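DNA ligase (Alteromonas mediterranea, PDB 6GDR) probably seals nicks in DNA through a ligase-adenylate intermediate, with AMP occupying its nucleotide pocket. Local coordinates at residues D[125-137]-D[149-163]. Numbering follows the deposited sequence.
Unlike the reference sequence in segment 125-137: V128 (reference Ile). With AMP (adenosine monophosphate), chain G.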
# COMPACT_ATOMS: atom_id res chain seq x y z
N TRP D 125 -5.22 -1.65 20.24
CA TRP D 125 -5.22 -2.76 19.29
C TRP D 125 -6.54 -3.53 19.27
O TRP D 125 -6.64 -4.53 18.55
CB TRP D 125 -4.09 -3.73 19.63
CG TRP D 125 -2.72 -3.14 19.47
CD1 TRP D 125 -2.17 -2.15 20.22
CD2 TRP D 125 -1.73 -3.52 18.51
NE1 TRP D 125 -0.89 -1.88 19.79
CE2 TRP D 125 -0.60 -2.71 18.74
CE3 TRP D 125 -1.69 -4.47 17.49
CZ2 TRP D 125 0.56 -2.81 17.97
CZ3 TRP D 125 -0.54 -4.57 16.72
CH2 TRP D 125 0.57 -3.75 16.97
N ALA D 126 -7.55 -3.09 20.03
CA ALA D 126 -8.78 -3.86 20.14
C ALA D 126 -9.41 -4.09 18.77
O ALA D 126 -9.83 -5.21 18.45
CB ALA D 126 -9.76 -3.14 21.07
N LYS D 127 -9.49 -3.05 17.95
CA LYS D 127 -10.14 -3.13 16.65
C LYS D 127 -9.14 -3.27 15.50
O LYS D 127 -9.47 -2.97 14.35
CB LYS D 127 -11.02 -1.90 16.44
CG LYS D 127 -12.30 -1.92 17.27
CD LYS D 127 -13.35 -2.84 16.66
CE LYS D 127 -14.37 -3.30 17.68
NZ LYS D 127 -13.97 -4.58 18.34
N VAL D 128 -7.93 -3.74 15.79
CA VAL D 128 -6.93 -4.02 14.78
C VAL D 128 -6.98 -5.51 14.45
O VAL D 128 -7.26 -6.35 15.32
CB VAL D 128 -5.51 -3.61 15.24
CG1 VAL D 128 -4.46 -4.02 14.21
CG2 VAL D 128 -5.46 -2.11 15.49
N ARG D 129 -6.72 -5.84 13.19
CA ARG D 129 -6.71 -7.22 12.73
C ARG D 129 -5.51 -7.45 11.83
O ARG D 129 -4.96 -6.53 11.23
CB ARG D 129 -8.01 -7.57 11.98
CG ARG D 129 -9.25 -7.56 12.86
CD ARG D 129 -10.41 -8.27 12.17
NE ARG D 129 -10.86 -7.55 10.98
CZ ARG D 129 -11.68 -8.06 10.07
NH1 ARG D 129 -12.04 -7.34 9.02
NH2 ARG D 129 -12.15 -9.30 10.20
N PHE D 130 -5.10 -8.72 11.75
CA PHE D 130 -3.97 -9.14 10.93
C PHE D 130 -4.54 -9.81 9.68
O PHE D 130 -4.84 -11.00 9.68
CB PHE D 130 -3.05 -10.06 11.71
CG PHE D 130 -1.89 -10.59 10.91
CD1 PHE D 130 -0.76 -9.81 10.71
CD2 PHE D 130 -1.92 -11.86 10.36
CE1 PHE D 130 0.31 -10.29 9.98
CE2 PHE D 130 -0.86 -12.35 9.63
CZ PHE D 130 0.26 -11.56 9.44
N MET D 131 -4.69 -9.02 8.62
CA MET D 131 -5.29 -9.50 7.37
C MET D 131 -4.21 -10.20 6.55
O MET D 131 -3.55 -9.59 5.70
CB MET D 131 -5.91 -8.34 6.60
CG MET D 131 -6.80 -7.44 7.45
SD MET D 131 -8.17 -8.30 8.25
CE MET D 131 -9.09 -8.89 6.82
N ALA D 132 -4.02 -11.49 6.81
CA ALA D 132 -3.00 -12.25 6.11
C ALA D 132 -3.35 -12.39 4.64
O ALA D 132 -4.51 -12.58 4.28
CB ALA D 132 -2.85 -13.64 6.75
N PHE D 133 -2.33 -12.30 3.78
CA PHE D 133 -2.53 -12.40 2.34
C PHE D 133 -1.56 -13.34 1.63
O PHE D 133 -1.75 -13.59 0.44
CB PHE D 133 -2.44 -11.01 1.68
CG PHE D 133 -1.19 -10.24 2.04
CD1 PHE D 133 0.01 -10.51 1.41
CD2 PHE D 133 -1.24 -9.24 3.00
CE1 PHE D 133 1.15 -9.79 1.73
CE2 PHE D 133 -0.10 -8.53 3.32
CZ PHE D 133 1.09 -8.80 2.69
N ASP D 134 -0.54 -13.86 2.31
CA ASP D 134 0.38 -14.78 1.65
C ASP D 134 1.30 -15.41 2.69
O ASP D 134 1.41 -14.92 3.83
CB ASP D 134 1.22 -14.07 0.58
CG ASP D 134 1.83 -15.03 -0.42
OD1 ASP D 134 1.61 -16.25 -0.29
OD2 ASP D 134 2.54 -14.57 -1.34
N MET D 135 1.95 -16.50 2.29
CA MET D 135 2.97 -17.16 3.09
C MET D 135 4.22 -17.27 2.22
O MET D 135 4.12 -17.67 1.05
CB MET D 135 2.52 -18.55 3.56
CG MET D 135 1.26 -18.54 4.41
SD MET D 135 0.70 -20.19 4.87
CE MET D 135 2.05 -20.74 5.93
N PRO D 136 5.41 -16.93 2.74
CA PRO D 136 6.64 -16.96 1.93
C PRO D 136 7.21 -18.36 1.76
O PRO D 136 8.40 -18.60 1.98
CB PRO D 136 7.58 -16.05 2.72
CG PRO D 136 7.18 -16.25 4.14
CD PRO D 136 5.69 -16.50 4.13
N VAL D 137 6.36 -19.30 1.35
CA VAL D 137 6.76 -20.69 1.20
C VAL D 137 7.43 -20.90 -0.15
O VAL D 137 7.01 -20.32 -1.17
CB VAL D 137 5.55 -21.61 1.38
CG1 VAL D 137 5.87 -23.04 0.95
CG2 VAL D 137 5.08 -21.59 2.83
N LEU D 149 -3.73 -20.88 4.34
CA LEU D 149 -4.14 -19.75 5.18
C LEU D 149 -5.53 -19.99 5.75
O LEU D 149 -5.76 -19.82 6.96
CB LEU D 149 -4.11 -18.45 4.37
CG LEU D 149 -2.74 -17.87 4.03
CD1 LEU D 149 -2.91 -16.66 3.11
CD2 LEU D 149 -1.98 -17.48 5.28
N ASN D 150 -6.48 -20.38 4.90
CA ASN D 150 -7.84 -20.64 5.38
C ASN D 150 -7.85 -21.78 6.39
O ASN D 150 -8.64 -21.76 7.35
CB ASN D 150 -8.75 -20.96 4.19
CG ASN D 150 -8.87 -19.80 3.22
OD1 ASN D 150 -8.78 -18.64 3.62
ND2 ASN D 150 -9.07 -20.11 1.95
N ASN D 151 -7.00 -22.79 6.20
CA ASN D 151 -6.90 -23.87 7.17
C ASN D 151 -6.40 -23.36 8.51
O ASN D 151 -6.90 -23.77 9.57
CB ASN D 151 -5.99 -24.98 6.64
CG ASN D 151 -6.64 -25.80 5.54
OD1 ASN D 151 -7.86 -25.85 5.43
ND2 ASN D 151 -5.81 -26.44 4.73
N LEU D 152 -5.41 -22.46 8.49
CA LEU D 152 -4.86 -21.95 9.74
C LEU D 152 -5.85 -21.07 10.48
O LEU D 152 -5.82 -21.01 11.72
CB LEU D 152 -3.57 -21.18 9.46
CG LEU D 152 -2.42 -22.00 8.87
CD1 LEU D 152 -1.32 -21.10 8.35
CD2 LEU D 152 -1.87 -22.97 9.91
N LYS D 153 -6.73 -20.37 9.76
CA LYS D 153 -7.72 -19.52 10.42
C LYS D 153 -8.73 -20.36 11.20
O LYS D 153 -8.98 -20.11 12.38
CB LYS D 153 -8.42 -18.63 9.40
CG LYS D 153 -9.24 -17.50 10.02
CD LYS D 153 -10.69 -17.91 10.29
CE LYS D 153 -11.31 -17.07 11.40
NZ LYS D 153 -10.76 -17.41 12.74
N GLU D 154 -9.32 -21.36 10.54
CA GLU D 154 -10.29 -22.22 11.21
C GLU D 154 -9.68 -22.90 12.43
O GLU D 154 -10.40 -23.18 13.40
CB GLU D 154 -10.83 -23.27 10.24
CG GLU D 154 -11.74 -22.70 9.16
CD GLU D 154 -12.12 -23.72 8.11
OE1 GLU D 154 -11.56 -24.84 8.13
OE2 GLU D 154 -12.99 -23.41 7.26
N ALA D 155 -8.38 -23.16 12.41
CA ALA D 155 -7.68 -23.76 13.54
C ALA D 155 -7.07 -22.72 14.47
O ALA D 155 -6.19 -23.06 15.27
CB ALA D 155 -6.59 -24.71 13.03
N THR D 156 -7.52 -21.47 14.39
CA THR D 156 -7.01 -20.39 15.23
C THR D 156 -8.17 -19.75 15.97
O THR D 156 -9.04 -19.13 15.32
CB THR D 156 -6.26 -19.36 14.39
OG1 THR D 156 -5.14 -19.98 13.76
CG2 THR D 156 -5.77 -18.20 15.26
N PRO D 157 -8.24 -19.85 17.30
CA PRO D 157 -9.39 -19.26 18.01
C PRO D 157 -9.37 -17.74 18.05
O PRO D 157 -10.44 -17.13 18.22
CB PRO D 157 -9.26 -19.85 19.42
CG PRO D 157 -7.80 -20.12 19.58
CD PRO D 157 -7.31 -20.52 18.22
N ASN D 158 -8.21 -17.11 17.90
CA ASN D 158 -8.12 -15.66 18.04
C ASN D 158 -8.73 -14.97 16.83
O ASN D 158 -8.31 -15.25 15.70
CB ASN D 158 -6.66 -15.25 18.20
CG ASN D 158 -6.50 -13.87 18.80
OD1 ASN D 158 -7.36 -13.01 18.64
ND2 ASN D 158 -5.39 -13.66 19.50
N PRO D 159 -9.72 -14.08 17.00
CA PRO D 159 -10.30 -13.40 15.83
C PRO D 159 -9.41 -12.32 15.25
O PRO D 159 -9.72 -11.80 14.16
CB PRO D 159 -11.60 -12.81 16.39
CG PRO D 159 -11.31 -12.58 17.83
CD PRO D 159 -10.39 -13.70 18.25
N THR D 160 -8.32 -11.94 15.92
CA THR D 160 -7.39 -10.98 15.35
C THR D 160 -6.70 -11.53 14.11
O THR D 160 -6.32 -10.77 13.22
CB THR D 160 -6.34 -10.57 16.38
OG1 THR D 160 -5.64 -11.73 16.84
CG2 THR D 160 -7.00 -9.87 17.57
N PHE D 161 -6.54 -12.85 14.04
CA PHE D 161 -5.98 -13.50 12.86
C PHE D 161 -7.07 -13.68 11.82
O PHE D 161 -8.05 -14.41 12.06
CB PHE D 161 -5.36 -14.84 13.24
CG PHE D 161 -4.65 -15.52 12.11
CD1 PHE D 161 -3.28 -15.36 11.94
CD2 PHE D 161 -5.34 -16.33 11.22
CE1 PHE D 161 -2.62 -15.99 10.90
CE2 PHE D 161 -4.69 -16.96 10.18
CZ PHE D 161 -3.33 -16.79 10.02
N ALA D 162 -6.93 -13.01 10.68
CA ALA D 162 -7.90 -13.06 9.60
C ALA D 162 -7.18 -13.37 8.30
O ALA D 162 -5.96 -13.50 8.25
CB ALA D 162 -8.69 -11.75 9.51
N VAL D 163 -7.96 -13.48 7.22
CA VAL D 163 -7.43 -13.78 5.90
C VAL D 163 -8.13 -12.88 4.89
O VAL D 163 -9.37 -12.81 4.87
CB VAL D 163 -7.62 -15.26 5.52
CG1 VAL D 163 -6.97 -15.56 4.17
CG2 VAL D 163 -7.04 -16.17 6.60
P AMP G . 2.90 -0.75 -2.25
O1P AMP G . 1.61 -0.52 -1.50
O2P AMP G . 3.09 -0.08 -3.59
O5' AMP G . 3.10 -2.33 -2.44
C5' AMP G . 2.02 -3.21 -2.12
C4' AMP G . 1.90 -3.37 -0.61
O4' AMP G . 0.52 -3.39 -0.23
C3' AMP G . 2.53 -4.64 -0.06
O3' AMP G . 3.69 -4.31 0.71
C2' AMP G . 1.46 -5.30 0.79
O2' AMP G . 1.94 -5.57 2.11
C1' AMP G . 0.31 -4.30 0.85
N9 AMP G . -1.06 -4.87 0.75
C8 AMP G . -2.12 -4.30 1.35
N7 AMP G . -3.26 -5.00 1.11
C5 AMP G . -2.92 -6.06 0.35
C6 AMP G . -3.65 -7.20 -0.26
N6 AMP G . -4.98 -7.33 -0.08
N1 AMP G . -2.94 -8.09 -0.98
C2 AMP G . -1.61 -7.96 -1.16
N3 AMP G . -0.90 -6.94 -0.64
C4 AMP G . -1.48 -5.98 0.12
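L149 passes alongside M135 where helix 142-154 covers strand 129-134, in a beta-alpha-beta unit at one edge of the five-stranded sheet of the ATP-dependent DNA ligase domain; its closing strand, 161-163, runs parallel to the first. The register F130-F161, M131-A162, A132-V163 is held by three backbone bonds, the straightest from F130 N to T160 O (2.8 Å, 174° at the hydrogen). L149 is the main bump, entering a hollow formed by A132 CB, M135 and the F133-D134 backbone: its CD2 presses on M135 CG at 3.5 Å, while CD1 lies 3.8 Å from D134 N. M135, bent only at chi3, meets L152 tip to tip, SD to CD1 at 4.1 Å. On this sheet face the F130 and F161 rings run abreast, CD2 to CD1 4.1 Å. M131 points to the AMP-side face and bends at chi2 (-58°) and chi3 (-63°), which brings SD within 3.7 Å of A162 CB. The F133 ring faces the N3/C2 side of the adenine, N3 lying 4.0 Å over its centre. An alanine here is likely to leave that side of the base without aromatic support. F133 CZ lies 3.4 Å from AMP O2'.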